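Local coordinates for chitinase (Pyrococcus furiosus, PDB 2CWR), which hydrolyses chitin, here represented by its chitin-binding domain, a cellulose-binding-type module that probably holds the enzyme on its polysaccharide substrate, at residues A[17-22]-A[80-85]; A[41-46]-A[89-94]. All blocks are in the same frame, centred on the assembly; numbering follows the deposited sequence.

Contact 1: residues A[17-22]-A[80-85]; sequences NDWGSG and GFIVNG
W19 meets I82, and S21 and G22 meet the backbone from V83 to G85, where the turn after strand 10-18 closes on the end of strand 76-84. Strand 22-31, which starts at G22, runs between these two in one antiparallel sheet of a domain built of two such sheets and no helix, related by sequence to cellulose-binding domains.

Backbone pairing is brief. G22 and N84 form an antiparallel non-hydrogen-bonded pair, their CA atoms 4.2 Å apart. Beyond it the backbone N of G85 donates to the carbonyl O of S21 (3.1 Å). Two CA-H...O contacts fill in: N84 CA leans on that same S21 O, and G22 CA lies 3.1 Å from V83 O. A side chain at G22 would probably run into the N84 amide, whose ND2 already lies 3.9 Å from G22 CA.

The apolar part is one touch. The CG2 methyl of I82 reaches the outer rim of the W19 indole at CH2 (3.8 Å), close to the ring plane, so the ring meets it edge-on. CG2 is the branch set anti to the I82 backbone N, while CG1 turns back toward the F81 end of the strand; the I82 side chain also touches S51 and W53 of strand 48-53. W19 takes the crowded position with CG between its backbone N and carbonyl carbon (chi1 57°), which folds the indole back over its own turn: G22 O sits 3.2 Å above one face, offset toward the rim.

The turn is braced from within. W19 N bonds to G22 O, and D18 forms an Asx turn: its OD1 accepts from G20 N at 2.8 Å, the donor standing 38° out of the carboxylate plane.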
loop_
_atom_site.group_PDB
_atom_site.type_symbol
_atom_site.label_atom_id
_atom_site.label_comp_id
_atom_site.label_asym_id
_atom_site.label_seq_id
_atom_site.Cartn_x
_atom_site.Cartn_y
_atom_site.Cartn_z
ATOM N N ASN A 17 11.822 4.530 -1.669
ATOM C CA ASN A 17 13.271 4.419 -1.747
ATOM C C ASN A 17 13.576 3.319 -2.756
ATOM O O ASN A 17 13.482 2.131 -2.444
ATOM C CB ASN A 17 13.855 4.064 -0.378
ATOM C CG ASN A 17 15.326 3.706 -0.447
ATOM O OD1 ASN A 17 16.116 4.388 -1.102
ATOM N ND2 ASN A 17 15.705 2.634 0.240
ATOM N N ASP A 18 13.925 3.723 -3.973
ATOM C CA ASP A 18 14.223 2.773 -5.040
ATOM C C ASP A 18 15.730 2.600 -5.189
ATOM O O ASP A 18 16.476 3.578 -5.214
ATOM C CB ASP A 18 13.610 3.265 -6.356
ATOM C CG ASP A 18 13.772 2.268 -7.488
ATOM O OD1 ASP A 18 14.912 2.072 -7.959
ATOM O OD2 ASP A 18 12.753 1.679 -7.905
ATOM N N TRP A 19 16.173 1.350 -5.287
ATOM C CA TRP A 19 17.596 1.056 -5.415
ATOM C C TRP A 19 17.934 0.257 -6.667
ATOM O O TRP A 19 18.918 -0.483 -6.691
ATOM C CB TRP A 19 18.084 0.311 -4.166
ATOM C CG TRP A 19 17.331 -0.956 -3.878
ATOM C CD1 TRP A 19 17.450 -2.150 -4.529
ATOM C CD2 TRP A 19 16.326 -1.147 -2.871
ATOM N NE1 TRP A 19 16.582 -3.074 -3.991
ATOM C CE2 TRP A 19 15.881 -2.484 -2.972
ATOM C CE3 TRP A 19 15.758 -0.316 -1.893
ATOM C CZ2 TRP A 19 14.893 -3.012 -2.132
ATOM C CZ3 TRP A 19 14.774 -0.842 -1.056
ATOM C CH2 TRP A 19 14.353 -2.180 -1.184
ATOM N N GLY A 20 17.116 0.406 -7.705
ATOM C CA GLY A 20 17.363 -0.299 -8.952
ATOM C C GLY A 20 16.547 -1.562 -9.147
ATOM O O GLY A 20 15.564 -1.567 -9.888
ATOM N N SER A 21 16.960 -2.637 -8.483
ATOM C CA SER A 21 16.278 -3.923 -8.586
ATOM C C SER A 21 15.066 -4.001 -7.666
ATOM O O SER A 21 14.244 -4.913 -7.780
ATOM C CB SER A 21 17.247 -5.054 -8.241
ATOM O OG SER A 21 17.741 -4.908 -6.918
ATOM N N GLY A 22 14.962 -3.045 -6.750
ATOM C CA GLY A 22 13.844 -3.045 -5.826
ATOM C C GLY A 22 13.586 -1.673 -5.244
ATOM O O GLY A 22 14.329 -0.729 -5.514
ATOM N N GLY A 80 4.185 -1.039 5.368
ATOM C CA GLY A 80 5.098 -0.896 4.256
ATOM C C GLY A 80 5.350 -2.192 3.525
ATOM O O GLY A 80 4.963 -3.267 3.981
ATOM N N PHE A 81 6.009 -2.081 2.381
ATOM C CA PHE A 81 6.314 -3.250 1.578
ATOM C C PHE A 81 7.464 -2.954 0.638
ATOM O O PHE A 81 7.798 -1.794 0.386
ATOM C CB PHE A 81 5.071 -3.692 0.790
ATOM C CG PHE A 81 4.478 -2.617 -0.082
ATOM C CD1 PHE A 81 4.796 -2.542 -1.434
ATOM C CD2 PHE A 81 3.594 -1.677 0.450
ATOM C CE1 PHE A 81 4.245 -1.551 -2.246
ATOM C CE2 PHE A 81 3.038 -0.684 -0.356
ATOM C CZ PHE A 81 3.365 -0.622 -1.706
ATOM N N ILE A 82 8.080 -4.018 0.142
ATOM C CA ILE A 82 9.198 -3.903 -0.778
ATOM C C ILE A 82 8.773 -4.543 -2.088
ATOM O O ILE A 82 8.155 -5.608 -2.100
ATOM C CB ILE A 82 10.446 -4.619 -0.209
ATOM C CG1 ILE A 82 10.975 -3.832 0.996
ATOM C CG2 ILE A 82 11.509 -4.771 -1.293
ATOM C CD1 ILE A 82 12.171 -4.468 1.680
ATOM N N VAL A 83 9.082 -3.874 -3.191
ATOM C CA VAL A 83 8.720 -4.383 -4.502
ATOM C C VAL A 83 9.972 -4.603 -5.329
ATOM O O VAL A 83 10.839 -3.730 -5.405
ATOM C CB VAL A 83 7.796 -3.395 -5.255
ATOM C CG1 VAL A 83 7.421 -3.962 -6.617
ATOM C CG2 VAL A 83 6.541 -3.129 -4.440
ATOM N N ASN A 84 10.066 -5.778 -5.934
ATOM C CA ASN A 84 11.206 -6.114 -6.774
ATOM C C ASN A 84 10.724 -6.123 -8.212
ATOM O O ASN A 84 9.589 -6.504 -8.490
ATOM C CB ASN A 84 11.754 -7.494 -6.402
ATOM C CG ASN A 84 12.231 -7.564 -4.963
ATOM O OD1 ASN A 84 11.730 -8.367 -4.169
ATOM N ND2 ASN A 84 13.203 -6.728 -4.617
ATOM N N GLY A 85 11.578 -5.695 -9.135
ATOM C CA GLY A 85 11.168 -5.688 -10.523
ATOM C C GLY A 85 12.142 -4.986 -11.442
ATOM O O GLY A 85 13.273 -4.691 -11.054
#

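Contact 2: residues A[41-46]-A[89-94]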
loop_
_atom_site.group_PDB
_atom_site.type_symbol
_atom_site.label_atom_id
_atom_site.label_comp_id
_atom_site.label_asym_id
_atom_site.label_seq_id
_atom_site.Cartn_x
_atom_site.Cartn_y
_atom_site.Cartn_z
ATOM N N VAL A 41 -2.679 -1.557 -4.751
ATOM C CA VAL A 41 -1.432 -1.217 -5.410
ATOM C C VAL A 41 -1.336 -1.860 -6.785
ATOM O O VAL A 41 -1.436 -3.076 -6.911
ATOM C CB VAL A 41 -0.224 -1.680 -4.566
ATOM C CG1 VAL A 41 1.072 -1.437 -5.324
ATOM C CG2 VAL A 41 -0.202 -0.939 -3.230
ATOM N N LYS A 42 -1.156 -1.037 -7.814
ATOM C CA LYS A 42 -1.013 -1.558 -9.168
ATOM C C LYS A 42 0.481 -1.616 -9.429
ATOM O O LYS A 42 1.159 -0.587 -9.445
ATOM C CB LYS A 42 -1.695 -0.647 -10.191
ATOM C CG LYS A 42 -1.715 -1.228 -11.605
ATOM C CD LYS A 42 -2.385 -0.293 -12.596
ATOM C CE LYS A 42 -2.587 -0.971 -13.949
ATOM N NZ LYS A 42 -1.312 -1.488 -14.525
ATOM N N LEU A 43 0.991 -2.829 -9.616
ATOM C CA LEU A 43 2.411 -3.047 -9.845
ATOM C C LEU A 43 2.820 -2.779 -11.287
ATOM O O LEU A 43 2.020 -2.927 -12.211
ATOM C CB LEU A 43 2.772 -4.488 -9.482
ATOM C CG LEU A 43 2.485 -4.907 -8.038
ATOM C CD1 LEU A 43 2.592 -6.418 -7.905
ATOM C CD2 LEU A 43 3.457 -4.201 -7.110
ATOM N N ALA A 44 4.071 -2.376 -11.472
ATOM C CA ALA A 44 4.588 -2.127 -12.809
ATOM C C ALA A 44 4.813 -3.494 -13.448
ATOM O O ALA A 44 4.855 -4.511 -12.753
ATOM C CB ALA A 44 5.901 -1.366 -12.737
ATOM N N PRO A 45 4.961 -3.538 -14.779
ATOM C CA PRO A 45 5.182 -4.813 -15.468
ATOM C C PRO A 45 6.358 -5.590 -14.880
ATOM O O PRO A 45 7.427 -5.025 -14.641
ATOM C CB PRO A 45 5.442 -4.380 -16.910
ATOM C CG PRO A 45 4.615 -3.150 -17.042
ATOM C CD PRO A 45 4.907 -2.426 -15.745
ATOM N N GLY A 46 6.147 -6.880 -14.634
ATOM C CA GLY A 46 7.203 -7.722 -14.095
ATOM C C GLY A 46 7.592 -7.505 -12.644
ATOM O O GLY A 46 8.544 -8.119 -12.158
ATOM N N ASP A 89 10.176 2.854 -12.144
ATOM C CA ASP A 89 9.152 2.795 -11.099
ATOM C C ASP A 89 8.591 1.383 -10.966
ATOM O O ASP A 89 8.167 0.779 -11.952
ATOM C CB ASP A 89 8.013 3.772 -11.401
ATOM C CG ASP A 89 8.465 5.216 -11.375
ATOM O OD1 ASP A 89 9.380 5.536 -10.588
ATOM O OD2 ASP A 89 7.898 6.032 -12.130
ATOM N N LYS A 90 8.593 0.869 -9.738
ATOM C CA LYS A 90 8.108 -0.478 -9.449
ATOM C C LYS A 90 6.597 -0.519 -9.266
ATOM O O LYS A 90 5.972 -1.572 -9.404
ATOM C CB LYS A 90 8.776 -1.005 -8.174
ATOM C CG LYS A 90 10.294 -0.951 -8.189
ATOM C CD LYS A 90 10.870 -1.905 -9.221
ATOM C CE LYS A 90 12.391 -1.842 -9.247
ATOM N NZ LYS A 90 12.887 -0.496 -9.647
ATOM N N VAL A 91 6.018 0.633 -8.943
ATOM C CA VAL A 91 4.583 0.742 -8.717
ATOM C C VAL A 91 3.986 1.850 -9.575
ATOM O O VAL A 91 4.597 2.902 -9.752
ATOM C CB VAL A 91 4.301 1.030 -7.223
ATOM C CG1 VAL A 91 2.831 1.311 -7.004
ATOM C CG2 VAL A 91 4.746 -0.157 -6.382
ATOM N N GLU A 92 2.792 1.609 -10.107
ATOM C CA GLU A 92 2.128 2.591 -10.958
ATOM C C GLU A 92 1.067 3.375 -10.203
ATOM O O GLU A 92 0.795 4.535 -10.522
ATOM C CB GLU A 92 1.479 1.898 -12.158
ATOM C CG GLU A 92 2.413 0.963 -12.901
ATOM C CD GLU A 92 1.804 0.431 -14.178
ATOM O OE1 GLU A 92 0.560 0.466 -14.301
ATOM O OE2 GLU A 92 2.569 -0.032 -15.050
ATOM N N GLU A 93 0.469 2.742 -9.202
ATOM C CA GLU A 93 -0.571 3.402 -8.431
ATOM C C GLU A 93 -0.732 2.817 -7.035
ATOM O O GLU A 93 -0.612 1.610 -6.836
ATOM C CB GLU A 93 -1.905 3.302 -9.177
ATOM C CG GLU A 93 -3.060 4.004 -8.486
ATOM C CD GLU A 93 -4.372 3.847 -9.234
ATOM O OE1 GLU A 93 -4.438 4.254 -10.414
ATOM O OE2 GLU A 93 -5.339 3.319 -8.640
ATOM N N ILE A 94 -0.993 3.695 -6.073
ATOM C CA ILE A 94 -1.218 3.293 -4.687
ATOM C C ILE A 94 -2.447 4.083 -4.278
ATOM O O ILE A 94 -2.398 5.311 -4.152
ATOM C CB ILE A 94 -0.030 3.655 -3.782
ATOM C CG1 ILE A 94 1.226 2.915 -4.260
ATOM C CG2 ILE A 94 -0.351 3.268 -2.342
ATOM C CD1 ILE A 94 2.491 3.262 -3.479
HETATM O O HOH W 1 1.371 -2.879 -15.184
#
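V41, which is buried, packs against V91, their CG1 methyls 3.7 Å apart and the side chains crossing at about a right angle. V41 CG2 also reaches I94 CG1, and F81 and F66 touch V41 from beyond. Next along the strand, K42 N donates to E93 O at 2.9 Å. The return is split: K42 O takes a straight bond from E92 N (2.8 Å, 165°), nearly along the C=O axis, and only a weak one from E93 N. E92 and E93 thus both face K42 in a classic beta bulge, which shifts the antiparallel register by one before L43 pairs with V91; A44 N to K90 O closes the ladder.

The other side is looser and polar. K42 runs out extended, then bends at its last torsion (chi4 -56°) to bring NZ 2.7 Å from E92 OE1, above the carboxylate plane. Replacing K42 with an alanine would probably leave the E92 carboxylate without its charged mate and freer to turn. E92 OE2 lies 3.4 Å from P45 CD, and a water lies within hydrogen-bonding distance of OE2 and of L43 O, 3.0 Å from the latter.

How the contacts relate
The two contacts belong to different sheets: 17-22 with 80-85 lies at one end of the sheet holding strand 76-84, 41-46 with 89-94 at an end of the sheet holding strands 38-43 and 91-98. Both are partly buried; contact 2 hides about twice the surface and has a ladder of backbone bonds, an apolar valine side and a surface ion pair, whereas contact 1 has one crossing hydrogen bond and an exposed indole. K90 joins them. Its NZ forms a salt bridge with D18 OD2 (2.8 Å) and hydrogen bonds to G20 O and to G88 O, and its CB packs on V83 CG1, so the loop before strand 91-98 ties into the turn of contact 1.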